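Local coordinates for photosystem II assembly protein Ycf48 (Thermosynechococcus elongatus, PDB 5OJ5) that probably assists the early assembly of photosystem II and the replacement of photodamaged D1, whose C-terminal prepropeptide it binds, at residues A[58-66]-A[319-329]. Residues are numbered along the deposited sequence; the frame is centred on the assembly and turned at random.
Sequences ILDMSFIDR and LFFSPDQGFIL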
loop_
_atom_site.group_PDB
_atom_site.type_symbol
_atom_site.label_atom_id
_atom_site.label_comp_id
_atom_site.label_asym_id
_atom_site.label_seq_id
_atom_site.Cartn_x
_atom_site.Cartn_y
_atom_site.Cartn_z
ATOM N N ILE A 58 -4.751 10.717 -0.381
ATOM C CA ILE A 58 -5.104 9.536 0.391
ATOM C C ILE A 58 -3.951 8.539 0.370
ATOM O O ILE A 58 -3.372 8.276 -0.686
ATOM C CB ILE A 58 -6.417 8.935 -0.135
ATOM C CG1 ILE A 58 -7.552 9.979 -0.106
ATOM C CG2 ILE A 58 -6.787 7.690 0.658
ATOM C CD1 ILE A 58 -7.650 10.771 1.191
ATOM N N LEU A 59 -3.650 7.959 1.530
ATOM C CA LEU A 59 -2.501 7.081 1.685
ATOM C C LEU A 59 -2.834 5.633 1.954
ATOM O O LEU A 59 -2.010 4.761 1.661
ATOM C CB LEU A 59 -1.574 7.626 2.759
ATOM C CG LEU A 59 -1.011 9.021 2.447
ATOM C CD1 LEU A 59 -0.197 9.507 3.646
ATOM C CD2 LEU A 59 -0.140 8.963 1.189
ATOM N N ASP A 60 -3.979 5.328 2.557
ATOM C CA ASP A 60 -4.281 3.936 2.884
ATOM C C ASP A 60 -5.776 3.768 3.082
ATOM O O ASP A 60 -6.520 4.741 3.280
ATOM C CB ASP A 60 -3.479 3.470 4.102
ATOM C CG ASP A 60 -3.324 1.956 4.169
ATOM O OD1 ASP A 60 -3.537 1.245 3.136
ATOM O OD2 ASP A 60 -2.964 1.491 5.268
ATOM N N MET A 61 -6.217 2.506 3.080
ATOM C CA MET A 61 -7.621 2.141 3.189
ATOM C C MET A 61 -7.711 0.752 3.797
ATOM O O MET A 61 -6.907 -0.105 3.470
ATOM C CB MET A 61 -8.267 2.225 1.799
ATOM C CG MET A 61 -9.746 1.879 1.734
ATOM S SD MET A 61 -10.428 1.777 0.068
ATOM C CE MET A 61 -10.180 3.433 -0.526
ATOM N N SER A 62 -8.734 0.525 4.621
ATOM C CA SER A 62 -8.979 -0.800 5.195
ATOM C C SER A 62 -10.456 -0.973 5.479
ATOM O O SER A 62 -11.138 -0.003 5.854
ATOM C CB SER A 62 -8.136 -0.985 6.465
ATOM O OG SER A 62 -8.237 -2.306 6.974
ATOM N N PHE A 63 -10.954 -2.193 5.305
ATOM C CA PHE A 63 -12.350 -2.504 5.501
ATOM C C PHE A 63 -12.580 -3.372 6.741
ATOM O O PHE A 63 -11.832 -4.317 7.026
ATOM C CB PHE A 63 -12.941 -3.182 4.261
ATOM C CG PHE A 63 -13.366 -2.192 3.209
ATOM C CD1 PHE A 63 -14.692 -1.777 3.100
ATOM C CD2 PHE A 63 -12.449 -1.627 2.368
ATOM C CE1 PHE A 63 -15.073 -0.822 2.174
ATOM C CE2 PHE A 63 -12.846 -0.648 1.429
ATOM C CZ PHE A 63 -14.151 -0.251 1.353
ATOM N N ILE A 64 -13.660 -3.067 7.449
ATOM C CA ILE A 64 -14.185 -3.931 8.502
ATOM C C ILE A 64 -14.844 -5.159 7.902
ATOM O O ILE A 64 -14.650 -6.283 8.362
ATOM C CB ILE A 64 -15.204 -3.127 9.324
ATOM C CG1 ILE A 64 -14.473 -2.026 10.091
ATOM C CG2 ILE A 64 -15.994 -4.048 10.267
ATOM C CD1 ILE A 64 -15.151 -0.771 10.365
ATOM N N ASP A 65 -15.670 -4.937 6.893
ATOM C CA ASP A 65 -16.410 -5.989 6.218
ATOM C C ASP A 65 -16.586 -5.523 4.775
ATOM O O ASP A 65 -15.920 -4.588 4.324
ATOM C CB ASP A 65 -17.697 -6.323 6.971
ATOM C CG ASP A 65 -18.639 -5.145 7.081
ATOM O OD1 ASP A 65 -18.679 -4.293 6.198
ATOM O OD2 ASP A 65 -19.431 -5.100 8.026
ATOM N N ARG A 66 -17.441 -6.192 4.014
ATOM C CA ARG A 66 -17.545 -5.851 2.607
ATOM C C ARG A 66 -18.040 -4.409 2.392
ATOM O O ARG A 66 -17.731 -3.787 1.373
ATOM C CB ARG A 66 -18.533 -6.832 1.954
ATOM C CG ARG A 66 -19.039 -6.440 0.577
ATOM C CD ARG A 66 -19.515 -7.648 -0.190
ATOM N NE ARG A 66 -19.600 -7.429 -1.637
ATOM C CZ ARG A 66 -18.628 -7.693 -2.519
ATOM N NH1 ARG A 66 -17.439 -8.159 -2.133
ATOM N NH2 ARG A 66 -18.856 -7.478 -3.808
ATOM N N LEU A 319 -5.180 -1.402 -4.043
ATOM C CA LEU A 319 -5.622 -2.188 -2.890
ATOM C C LEU A 319 -6.784 -3.062 -3.330
ATOM O O LEU A 319 -7.868 -2.546 -3.588
ATOM C CB LEU A 319 -6.059 -1.263 -1.755
ATOM C CG LEU A 319 -4.936 -0.432 -1.143
ATOM C CD1 LEU A 319 -5.463 0.510 -0.090
ATOM C CD2 LEU A 319 -3.864 -1.328 -0.448
ATOM N N PHE A 320 -6.588 -4.365 -3.368
ATOM C CA PHE A 320 -7.684 -5.306 -3.597
ATOM C C PHE A 320 -8.078 -5.902 -2.264
ATOM O O PHE A 320 -7.227 -6.400 -1.527
ATOM C CB PHE A 320 -7.300 -6.422 -4.562
ATOM C CG PHE A 320 -7.312 -5.965 -6.003
ATOM C CD1 PHE A 320 -8.504 -5.693 -6.624
ATOM C CD2 PHE A 320 -6.112 -5.825 -6.717
ATOM C CE1 PHE A 320 -8.512 -5.266 -7.958
ATOM C CE2 PHE A 320 -6.130 -5.399 -8.020
ATOM C CZ PHE A 320 -7.322 -5.121 -8.629
ATOM N N PHE A 321 -9.344 -5.840 -1.956
ATOM C CA PHE A 321 -9.901 -6.466 -0.763
ATOM C C PHE A 321 -10.495 -7.841 -1.034
ATOM O O PHE A 321 -10.530 -8.680 -0.132
ATOM C CB PHE A 321 -10.925 -5.520 -0.120
ATOM C CG PHE A 321 -10.278 -4.273 0.358
ATOM C CD1 PHE A 321 -9.600 -4.281 1.580
ATOM C CD2 PHE A 321 -10.237 -3.127 -0.412
ATOM C CE1 PHE A 321 -8.906 -3.179 2.014
ATOM C CE2 PHE A 321 -9.512 -1.993 0.031
ATOM C CZ PHE A 321 -8.863 -2.035 1.251
ATOM N N SER A 322 -10.874 -8.073 -2.258
ATOM C CA SER A 322 -11.320 -9.379 -2.725
ATOM C C SER A 322 -11.297 -9.301 -4.240
ATOM O O SER A 322 -11.053 -8.230 -4.793
ATOM C CB SER A 322 -12.745 -9.620 -2.255
ATOM O OG SER A 322 -13.667 -8.873 -3.021
ATOM N N PRO A 323 -11.591 -10.388 -4.960
ATOM C CA PRO A 323 -11.616 -10.289 -6.424
ATOM C C PRO A 323 -12.660 -9.360 -6.984
ATOM O O PRO A 323 -12.572 -9.038 -8.167
ATOM C CB PRO A 323 -11.813 -11.732 -6.879
ATOM C CG PRO A 323 -11.128 -12.528 -5.811
ATOM C CD PRO A 323 -11.524 -11.795 -4.529
ATOM N N ASP A 324 -13.660 -8.912 -6.239
ATOM C CA ASP A 324 -14.557 -7.925 -6.837
ATOM C C ASP A 324 -14.630 -6.634 -6.026
ATOM O O ASP A 324 -15.611 -5.886 -6.139
ATOM C CB ASP A 324 -15.951 -8.479 -7.135
ATOM C CG ASP A 324 -16.767 -8.620 -5.895
ATOM O OD1 ASP A 324 -16.164 -8.699 -4.811
ATOM O OD2 ASP A 324 -17.999 -8.699 -6.000
ATOM N N GLN A 325 -13.610 -6.335 -5.223
ATOM C CA GLN A 325 -13.601 -5.061 -4.511
ATOM C C GLN A 325 -12.173 -4.566 -4.452
ATOM O O GLN A 325 -11.288 -5.260 -3.918
ATOM C CB GLN A 325 -14.148 -5.210 -3.107
ATOM C CG GLN A 325 -14.272 -3.889 -2.381
ATOM C CD GLN A 325 -14.865 -4.041 -1.001
ATOM O OE1 GLN A 325 -14.618 -5.028 -0.335
ATOM N NE2 GLN A 325 -15.634 -3.058 -0.568
ATOM N N GLY A 326 -11.938 -3.381 -4.996
ATOM C CA GLY A 326 -10.592 -2.840 -5.047
ATOM C C GLY A 326 -10.596 -1.378 -5.379
ATOM O O GLY A 326 -11.570 -0.847 -5.922
ATOM N N PHE A 327 -9.487 -0.730 -5.045
ATOM C CA PHE A 327 -9.350 0.702 -5.163
ATOM C C PHE A 327 -7.941 1.042 -5.588
ATOM O O PHE A 327 -6.972 0.363 -5.235
ATOM C CB PHE A 327 -9.658 1.402 -3.831
ATOM C CG PHE A 327 -11.051 1.220 -3.420
ATOM C CD1 PHE A 327 -12.028 2.109 -3.773
ATOM C CD2 PHE A 327 -11.387 0.071 -2.684
ATOM C CE1 PHE A 327 -13.351 1.835 -3.388
ATOM C CE2 PHE A 327 -12.661 -0.190 -2.313
ATOM C CZ PHE A 327 -13.611 0.670 -2.657
ATOM N N ILE A 328 -7.831 2.123 -6.328
ATOM C CA ILE A 328 -6.531 2.695 -6.666
ATOM C C ILE A 328 -6.516 4.124 -6.150
ATOM O O ILE A 328 -7.457 4.892 -6.382
ATOM C CB ILE A 328 -6.276 2.652 -8.173
ATOM C CG1 ILE A 328 -6.187 1.172 -8.579
ATOM C CG2 ILE A 328 -5.008 3.392 -8.520
ATOM C CD1 ILE A 328 -6.015 0.921 -10.052
ATOM N N LEU A 329 -5.471 4.453 -5.412
ATOM C CA LEU A 329 -5.281 5.789 -4.845
ATOM C C LEU A 329 -4.556 6.696 -5.843
ATOM O O LEU A 329 -3.452 6.368 -6.303
ATOM C CB LEU A 329 -4.525 5.717 -3.514
ATOM C CG LEU A 329 -5.027 4.719 -2.480
ATOM C CD1 LEU A 329 -4.240 4.838 -1.207
ATOM C CD2 LEU A 329 -6.482 4.831 -2.136
HETATM O O HOH W 1 -13.971 -5.616 2.284
#
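Met61 reaches across from strand 58-63 and, in the conformer described here, lays its sulfur on a face of the Phe327 ring, SD standing 3.7 Å from the centroid of that ring. Its CG lies anti to the backbone N (chi1 -180°) and the chain bends only at its end, which brings CE over the same face as a CH-pi contact. A flexible, polarisable thioether suits this place, since it also fits obliquely beside Phe321. Phe63 completes the aromatic cluster: its edge points into the face of Phe321 in a T-shaped pair, CD2 3.8 Å from Phe321 CE2 and the planes at 66°, while Phe327 is nearly parallel to it but slid aside. At the other end Leu329 CD1 presses against the Leu59 backbone and Leu319 CD1 meets Met61 CB at 3.8 Å.

At the buried border of the cluster, extended Gln325 sets its amide NE2 over one face of Phe63, near the rim, and donates from it to Arg66 O at 2.9 Å and also to Gly84 O; a water links its OE1 to Asp65 O. On the solvent side, exposed Arg66 forms an end-on bidentate salt bridge with one conformer of Asp324, NH1 to OD1 at 3.0 Å and NH2 to OD2 at 2.7 Å, the planes only 23° apart.

The contact packs the propeller's first blade against its last, whose sheet strand 47-51 completes in a velcro closure. Leu335 of strand 334-338 touches its blade-mates Phe327 and Leu329, and Met61 across the interface; Leu71 of strand 69-73 touches Ile58 and Met61; Val105 N, in strand 101-108 of the next blade, donates to Asp60 OD2.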